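Local coordinates for 2,3-dihydroxybenzoate-AMP ligase (Bacillus subtilis, PDB 1MDF), which is a member of the ANL superfamily of AMP-binding enzymes, built from a large AMP-binding region followed by a smaller C-terminal domain, at residues F67-I72 with L169-V174; L140-Q145 with E161-L166; E443-H448 with R495-Y500. All blocks are in the same frame, centred on the assembly; numbering follows the deposited sequence.

Contact 1: residues F67-I72 with L169-V174; sequences FQKLGI and LHTEPV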
# COMPACT_ATOMS: atom_id res chain seq x y z
N PHE A 67 -12.93 17.23 -18.19
CA PHE A 67 -11.63 17.62 -17.70
C PHE A 67 -10.89 18.40 -18.77
O PHE A 67 -10.39 19.50 -18.52
CB PHE A 67 -10.82 16.38 -17.29
CG PHE A 67 -11.20 15.82 -15.95
CD1 PHE A 67 -10.73 14.59 -15.54
CD2 PHE A 67 -12.03 16.54 -15.09
CE1 PHE A 67 -11.07 14.08 -14.30
CE2 PHE A 67 -12.37 16.03 -13.85
CZ PHE A 67 -11.89 14.81 -13.45
N GLN A 68 -10.84 17.84 -19.98
CA GLN A 68 -10.15 18.51 -21.07
C GLN A 68 -10.72 19.91 -21.23
O GLN A 68 -9.98 20.89 -21.27
CB GLN A 68 -10.31 17.74 -22.38
CG GLN A 68 -9.50 18.34 -23.51
CD GLN A 68 -9.53 17.51 -24.76
OE1 GLN A 68 -10.56 17.38 -25.41
NE2 GLN A 68 -8.38 16.92 -25.11
N LYS A 69 -12.04 19.99 -21.29
CA LYS A 69 -12.75 21.25 -21.44
C LYS A 69 -12.36 22.22 -20.31
O LYS A 69 -12.18 23.41 -20.55
CB LYS A 69 -14.25 20.96 -21.43
CG LYS A 69 -15.17 22.08 -21.87
CD LYS A 69 -16.55 21.47 -22.13
CE LYS A 69 -17.63 22.47 -22.44
NZ LYS A 69 -18.94 21.75 -22.63
N LEU A 70 -12.23 21.69 -19.10
CA LEU A 70 -11.86 22.51 -17.95
C LEU A 70 -10.44 23.06 -18.11
O LEU A 70 -10.12 24.13 -17.59
CB LEU A 70 -11.95 21.68 -16.66
CG LEU A 70 -11.81 22.44 -15.34
CD1 LEU A 70 -12.98 23.39 -15.18
CD2 LEU A 70 -11.75 21.44 -14.17
N GLY A 71 -9.59 22.33 -18.82
CA GLY A 71 -8.23 22.79 -19.06
C GLY A 71 -7.11 21.83 -18.72
O GLY A 71 -5.94 22.18 -18.86
N ILE A 72 -7.43 20.62 -18.27
CA ILE A 72 -6.38 19.66 -17.93
C ILE A 72 -5.78 19.07 -19.20
O ILE A 72 -6.50 18.62 -20.09
CB ILE A 72 -6.94 18.55 -16.99
CG1 ILE A 72 -7.39 19.20 -15.68
CG2 ILE A 72 -5.86 17.50 -16.72
CD1 ILE A 72 -7.92 18.23 -14.65
N LEU A 169 -18.69 17.64 -14.63
CA LEU A 169 -17.53 17.57 -15.50
C LEU A 169 -17.74 16.43 -16.49
O LEU A 169 -16.82 16.04 -17.21
CB LEU A 169 -16.26 17.36 -14.69
CG LEU A 169 -15.80 18.57 -13.88
CD1 LEU A 169 -14.61 18.19 -13.04
CD2 LEU A 169 -15.44 19.73 -14.80
N HIS A 170 -18.96 15.89 -16.50
CA HIS A 170 -19.33 14.81 -17.42
C HIS A 170 -20.05 15.47 -18.59
O HIS A 170 -21.07 16.13 -18.40
CB HIS A 170 -20.32 13.84 -16.78
CG HIS A 170 -19.75 13.02 -15.67
ND1 HIS A 170 -19.53 13.53 -14.41
CD2 HIS A 170 -19.40 11.71 -15.62
CE1 HIS A 170 -19.07 12.57 -13.63
NE2 HIS A 170 -18.98 11.46 -14.34
N THR A 171 -19.52 15.27 -19.79
CA THR A 171 -20.15 15.85 -20.97
C THR A 171 -19.89 14.97 -22.18
O THR A 171 -19.25 13.93 -22.08
CB THR A 171 -19.64 17.29 -21.21
OG1 THR A 171 -20.44 17.91 -22.22
CG2 THR A 171 -18.17 17.29 -21.63
N GLU A 172 -20.41 15.38 -23.33
CA GLU A 172 -20.27 14.64 -24.59
C GLU A 172 -18.82 14.23 -24.88
O GLU A 172 -17.94 15.09 -24.97
CB GLU A 172 -20.83 15.48 -25.75
CG GLU A 172 -21.45 14.67 -26.88
CD GLU A 172 -22.44 13.63 -26.37
OE1 GLU A 172 -23.36 13.99 -25.61
OE2 GLU A 172 -22.30 12.45 -26.75
N PRO A 173 -18.58 12.92 -25.04
CA PRO A 173 -17.25 12.36 -25.32
C PRO A 173 -16.56 12.99 -26.53
O PRO A 173 -17.21 13.35 -27.52
CB PRO A 173 -17.55 10.88 -25.53
CG PRO A 173 -18.72 10.66 -24.66
CD PRO A 173 -19.58 11.85 -24.96
N VAL A 174 -15.24 13.12 -26.46
CA VAL A 174 -14.46 13.72 -27.54
C VAL A 174 -13.22 12.91 -27.91
O VAL A 174 -12.91 11.91 -27.26
CB VAL A 174 -14.01 15.16 -27.16
CG1 VAL A 174 -15.21 15.98 -26.67
CG2 VAL A 174 -12.93 15.09 -26.09
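The carbonyl O of Phe67, the residue whose ring meets Leu169 across this contact, accepts two backbone bonds at once: Gly71 N lies 3.0 Å from Phe67 O and Ile72 N lies 3.2 Å from the same oxygen. The bond from Ile72 N, with a weak one from Gly71 N to Gln68 O, makes the Schellman motif that closes helix 53-70. Gly71 turns the chain there with a phi of 128°, a conformation that a side chain would scarcely tolerate, because it would press on Leu70 O. Ahead of the turn, the last helical residues lean on the loop 169-174 through side chains, and no hydrogen bond crosses between the segments. Phe67 presents the edge of its ring, and CD1 of Leu169 arrives in the ring plane, the two side chains crossing at about a right angle. The 3.2 Å between Phe67 CE2 and Leu169 CD1 is tighter than ordinary van der Waals spacing and doubtful as an exact value. The other branch of Leu169 serves the next residue, with CD2 of Leu169 4.1 Å from CD2 of Leu70. In the AMP-binding region the helix lies against a mixed sheet, and Phe67, Leu70 and Leu169 all touch Ile155 of strand 154-157, while Phe67 also packs on Leu166 and on Ile127 of strand 125-132. Lys69 runs out fully extended, CG opposite the backbone N (chi1 -167°), and crosses Thr171 at about a right angle; Lys69 NZ stops 4.1 Å from Thr171 OG1, too far for a hydrogen bond. At the exposed end the amide of Gln68 reaches a methyl group, Gln68 OE1 standing 3.4 Å from Val174 CG2.

Contact 2: residues L140-Q145 with E161-L166; sequences LARQVQ and EEFLPL
The side chains of Arg142 and Glu162 come at each other from opposite directions, and the carboxylate meets the guanidinium at its NE/NH2 side without lying flat with it: the two planes are 60° apart. Arg142 NE gives a bond of 2.7 Å to Glu162 OE2, on the syn side of the carboxylate, while Arg142 NH2 approaches Glu162 OE1 at 2.5 Å, a very short value to be read with caution. Glu161 crosses the arginine at about a right angle, its carboxylate plane turned 81° from the guanidinium. Its OE1 lies in the guanidinium plane, 2.7 Å from Arg142 NH2, yet Arg142 stands above the carboxylate plane of Glu161. NH2 therefore donates to both acids, and the extended run of Arg142 from CG to NE carries the charge from helix 137-146 across to them. Glu161 OE1 is also salt-bridged to Arg138 and takes a bond from a water that is weakly held by Arg142 NH1. The helix belongs to a beta-alpha-beta unit, linking strand 125-132 to the parallel strand 154-157, beside which strand 164-165 runs parallel in turn. Phe163, just before that last strand, lies against the arginine. Its CE1 sits over the centre of the guanidinium, 4.1 Å above the plane. CG of Glu162 lies 3.9 Å above the phenyl ring, placed there by a chi1 of 72°, which sets it between the backbone N and the carbonyl carbon; the chain then bends at chi2. Phe163 CZ points at the helix, 4.2 Å from Ala141 CB and 3.9 Å from Arg142 CG. Gln145 slides past in the opposite direction and brings OE1 to the ring edge, in plane, 3.7 Å from Phe163 CE2, while its NE2 is bonded to Leu151 O.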
# COMPACT_ATOMS: atom_id res chain seq x y z
N LEU A 140 -10.15 21.71 4.05
CA LEU A 140 -8.73 21.38 3.92
C LEU A 140 -8.25 22.02 2.62
O LEU A 140 -7.12 22.51 2.53
CB LEU A 140 -8.54 19.86 3.85
CG LEU A 140 -7.24 19.31 3.23
CD1 LEU A 140 -6.02 19.87 3.95
CD2 LEU A 140 -7.27 17.79 3.32
N ALA A 141 -9.12 22.00 1.61
CA ALA A 141 -8.81 22.57 0.30
C ALA A 141 -8.63 24.08 0.41
O ALA A 141 -7.78 24.66 -0.26
CB ALA A 141 -9.92 22.24 -0.68
N ARG A 142 -9.43 24.73 1.26
CA ARG A 142 -9.28 26.16 1.43
C ARG A 142 -7.93 26.44 2.08
O ARG A 142 -7.26 27.40 1.72
CB ARG A 142 -10.42 26.75 2.27
CG ARG A 142 -11.77 26.66 1.58
CD ARG A 142 -12.85 27.43 2.29
NE ARG A 142 -14.16 27.07 1.77
CZ ARG A 142 -14.73 25.89 1.95
NH1 ARG A 142 -14.11 24.97 2.66
NH2 ARG A 142 -15.91 25.61 1.41
N GLN A 143 -7.52 25.59 3.01
CA GLN A 143 -6.24 25.77 3.69
C GLN A 143 -5.11 25.63 2.69
O GLN A 143 -4.07 26.27 2.82
CB GLN A 143 -6.06 24.74 4.79
CG GLN A 143 -7.20 24.67 5.76
CD GLN A 143 -6.92 23.74 6.90
OE1 GLN A 143 -6.16 24.07 7.81
NE2 GLN A 143 -7.50 22.54 6.85
N VAL A 144 -5.30 24.76 1.70
CA VAL A 144 -4.28 24.55 0.69
C VAL A 144 -4.14 25.77 -0.20
O VAL A 144 -3.02 26.22 -0.46
CB VAL A 144 -4.60 23.31 -0.18
CG1 VAL A 144 -3.68 23.25 -1.39
CG2 VAL A 144 -4.44 22.05 0.65
N GLN A 145 -5.26 26.31 -0.66
CA GLN A 145 -5.25 27.48 -1.54
C GLN A 145 -4.60 28.70 -0.89
O GLN A 145 -3.82 29.40 -1.54
CB GLN A 145 -6.66 27.85 -1.99
CG GLN A 145 -7.33 26.80 -2.87
CD GLN A 145 -8.46 27.38 -3.71
OE1 GLN A 145 -9.43 27.92 -3.19
NE2 GLN A 145 -8.33 27.26 -5.03
N GLU A 161 -19.94 23.15 -2.91
CA GLU A 161 -19.98 24.46 -2.26
C GLU A 161 -19.45 25.48 -3.26
O GLU A 161 -20.03 25.66 -4.32
CB GLU A 161 -19.15 24.46 -0.96
CG GLU A 161 -19.81 23.68 0.18
CD GLU A 161 -19.09 23.82 1.52
OE1 GLU A 161 -17.85 23.70 1.56
OE2 GLU A 161 -19.78 24.05 2.55
N GLU A 162 -18.33 26.13 -2.95
CA GLU A 162 -17.79 27.12 -3.87
C GLU A 162 -16.87 26.51 -4.92
O GLU A 162 -16.35 27.22 -5.78
CB GLU A 162 -17.00 28.18 -3.11
CG GLU A 162 -15.68 27.65 -2.58
CD GLU A 162 -15.59 27.73 -1.08
OE1 GLU A 162 -16.50 27.23 -0.40
OE2 GLU A 162 -14.59 28.29 -0.58
N PHE A 163 -16.66 25.20 -4.84
CA PHE A 163 -15.76 24.57 -5.79
C PHE A 163 -16.42 23.98 -7.03
O PHE A 163 -17.61 24.17 -7.26
CB PHE A 163 -14.92 23.51 -5.08
CG PHE A 163 -14.05 24.07 -4.01
CD1 PHE A 163 -14.26 23.76 -2.68
CD2 PHE A 163 -13.04 24.98 -4.34
CE1 PHE A 163 -13.49 24.35 -1.69
CE2 PHE A 163 -12.27 25.57 -3.36
CZ PHE A 163 -12.49 25.25 -2.03
N LEU A 164 -15.62 23.29 -7.82
CA LEU A 164 -16.08 22.67 -9.05
C LEU A 164 -16.63 21.27 -8.82
O LEU A 164 -15.87 20.35 -8.54
CB LEU A 164 -14.94 22.58 -10.07
CG LEU A 164 -14.26 23.84 -10.62
CD1 LEU A 164 -13.03 23.43 -11.42
CD2 LEU A 164 -15.22 24.62 -11.50
N PRO A 165 -17.96 21.09 -8.93
CA PRO A 165 -18.65 19.81 -8.75
C PRO A 165 -18.22 18.77 -9.79
O PRO A 165 -18.52 18.91 -10.98
CB PRO A 165 -20.12 20.19 -8.93
CG PRO A 165 -20.16 21.59 -8.45
CD PRO A 165 -18.93 22.18 -9.07
N LEU A 166 -17.53 17.72 -9.34
CA LEU A 166 -17.07 16.69 -10.27
C LEU A 166 -18.18 16.16 -11.18
O LEU A 166 -17.92 15.84 -12.33
CB LEU A 166 -16.46 15.51 -9.50
CG LEU A 166 -16.07 14.32 -10.38
CD1 LEU A 166 -14.93 14.69 -11.30
CD2 LEU A 166 -15.67 13.16 -9.52
O HOH W 1 -16.67 23.16 3.74

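Contact 3: residues E443-H448 with R495-Y500; sequences EEVENH and RGLAAY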
# COMPACT_ATOMS: atom_id res chain seq x y z
N GLU A 443 10.49 -7.02 15.57
CA GLU A 443 9.46 -7.99 15.26
C GLU A 443 9.65 -9.32 15.99
O GLU A 443 8.69 -9.92 16.44
CB GLU A 443 9.39 -8.20 13.75
CG GLU A 443 8.33 -9.18 13.28
CD GLU A 443 8.79 -10.63 13.34
OE1 GLU A 443 9.93 -10.90 12.91
OE2 GLU A 443 8.00 -11.49 13.80
N GLU A 444 10.89 -9.77 16.12
CA GLU A 444 11.16 -11.01 16.82
C GLU A 444 10.55 -10.94 18.23
O GLU A 444 9.83 -11.84 18.66
CB GLU A 444 12.67 -11.25 16.88
CG GLU A 444 13.11 -12.38 17.82
CD GLU A 444 14.61 -12.61 17.79
OE1 GLU A 444 15.11 -13.37 18.65
OE2 GLU A 444 15.30 -12.03 16.91
N VAL A 445 10.84 -9.86 18.94
CA VAL A 445 10.31 -9.67 20.28
C VAL A 445 8.78 -9.54 20.24
O VAL A 445 8.07 -10.06 21.11
CB VAL A 445 10.88 -8.38 20.92
CG1 VAL A 445 10.41 -8.28 22.36
CG2 VAL A 445 12.40 -8.39 20.84
N GLU A 446 8.28 -8.84 19.23
CA GLU A 446 6.84 -8.63 19.07
C GLU A 446 6.10 -9.93 18.83
O GLU A 446 5.04 -10.17 19.41
CB GLU A 446 6.58 -7.65 17.92
CG GLU A 446 7.01 -6.21 18.22
CD GLU A 446 7.22 -5.38 16.96
OE1 GLU A 446 7.49 -4.16 17.07
OE2 GLU A 446 7.14 -5.95 15.85
N ASN A 447 6.66 -10.79 17.99
CA ASN A 447 6.04 -12.06 17.67
C ASN A 447 5.93 -12.89 18.94
O ASN A 447 4.95 -13.61 19.15
CB ASN A 447 6.87 -12.81 16.62
CG ASN A 447 6.22 -14.11 16.18
OD1 ASN A 447 5.05 -14.14 15.81
ND2 ASN A 447 6.98 -15.19 16.22
N HIS A 448 6.94 -12.78 19.79
CA HIS A 448 6.94 -13.49 21.05
C HIS A 448 5.79 -12.94 21.89
O HIS A 448 4.93 -13.70 22.36
CB HIS A 448 8.24 -13.26 21.81
CG HIS A 448 9.31 -14.26 21.51
ND1 HIS A 448 9.14 -15.62 21.68
CD2 HIS A 448 10.60 -14.09 21.13
CE1 HIS A 448 10.27 -16.24 21.42
NE2 HIS A 448 11.18 -15.34 21.08
N ARG A 495 10.78 -17.77 27.57
CA ARG A 495 10.69 -18.25 26.20
C ARG A 495 12.07 -18.43 25.57
O ARG A 495 12.20 -18.96 24.48
CB ARG A 495 9.85 -17.30 25.34
CG ARG A 495 8.36 -17.41 25.59
CD ARG A 495 7.56 -16.74 24.48
NE ARG A 495 6.27 -17.40 24.28
CZ ARG A 495 5.75 -17.67 23.09
NH1 ARG A 495 6.41 -17.33 21.98
NH2 ARG A 495 4.59 -18.32 23.00
N GLY A 496 13.10 -17.98 26.29
CA GLY A 496 14.46 -18.10 25.77
C GLY A 496 14.91 -16.89 24.97
O GLY A 496 15.92 -16.95 24.27
N LEU A 497 14.16 -15.80 25.06
CA LEU A 497 14.49 -14.56 24.34
C LEU A 497 15.87 -14.05 24.82
O LEU A 497 16.11 -13.96 26.02
CB LEU A 497 13.39 -13.52 24.61
CG LEU A 497 13.29 -12.17 23.89
CD1 LEU A 497 14.42 -11.28 24.33
CD2 LEU A 497 13.30 -12.36 22.38
N ALA A 498 16.77 -13.77 23.89
CA ALA A 498 18.11 -13.28 24.24
C ALA A 498 18.01 -12.04 25.14
O ALA A 498 17.18 -11.16 24.91
CB ALA A 498 18.89 -12.94 22.98
N ALA A 499 18.87 -11.97 26.15
CA ALA A 499 18.87 -10.86 27.10
C ALA A 499 18.89 -9.46 26.49
O ALA A 499 18.15 -8.56 26.92
CB ALA A 499 20.03 -11.01 28.07
N TYR A 500 19.75 -9.26 25.50
CA TYR A 500 19.86 -7.95 24.90
C TYR A 500 18.62 -7.57 24.10
O TYR A 500 18.45 -6.42 23.75
CB TYR A 500 21.12 -7.89 24.03
CG TYR A 500 21.06 -8.69 22.74
CD1 TYR A 500 20.72 -8.08 21.53
CD2 TYR A 500 21.45 -10.03 22.71
CE1 TYR A 500 20.77 -8.78 20.32
CE2 TYR A 500 21.50 -10.75 21.51
CZ TYR A 500 21.17 -10.12 20.32
OH TYR A 500 21.26 -10.80 19.13
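Glu444 is the first residue of helix 442-449 to touch the segment 495-500, in the C-terminal domain, where this helix packs beside the end of helix 485-494. Gly496 has a positive phi and ends that second helix with a Schellman motif, after which the chain turns back along the first. Glu444 reaches out extended, and its OE1 stays 4.3 Å from Leu497 CD2; the charge on that oxygen is taken up by a salt bridge to Lys501. Val445 comes next, buried, with CG2 of Val445 4.4 Å from CD2 of Leu497. Val445, His448 and Leu497 all touch Leu492 of helix 485-494, and Val445 also lies on Met460 of strand 455-465. One turn on from Glu444, His448 has the largest share of any residue. Leu497 has CG anti to the backbone N (chi1 -171°), and its chi2 then turns CD2 to the imidazole, approaching obliquely to 3.4 Å from His448 CD2. Arg495 meets the ring at its ND1 edge, sliding past His448 in the opposite direction. Arg495 NH1 donates to His448 ND1 over 3.2 Å, nearly straight at 166°. The acceptor lies in the guanidinium plane and the donor in the ring plane, although the two planes stand almost perpendicular, 87° apart. With ND1 accepting, the ring proton is consistent with a place on NE2, and the neighbouring arginine charge would probably disfavour a second one. Arg495 CD lies 3.4 Å from His448 ND1, and the bend at chi3 beyond it turns the guanidinium toward the ring. The carbonyl O of His448 lies over one guanidinium face, 3.9 Å above the plane of Arg495 and offset toward its rim.

How the contacts relate
Contacts 1 and 2 are surface contacts on one side of the AMP-binding region; contact 3 is partly buried in the C-terminal domain on the opposite side of the chain's centre, its centre 58 Å from that of contact 1 and 50 Å from that of contact 2. Contact 2 is nested inside the loop that contact 1 closes, and the two touch: Leu70 CD2 is 3.6 Å from Leu164 CD1, and both lie by strand 154-157, which Phe67, Leu70 and Phe163 touch. Their chemistry differs: contact 1 is joined by apolar side chains without a cross-bond, contact 2 by a charged network over an aromatic ring, and contact 3 by one arginine-histidine hydrogen bond beside leucine packing.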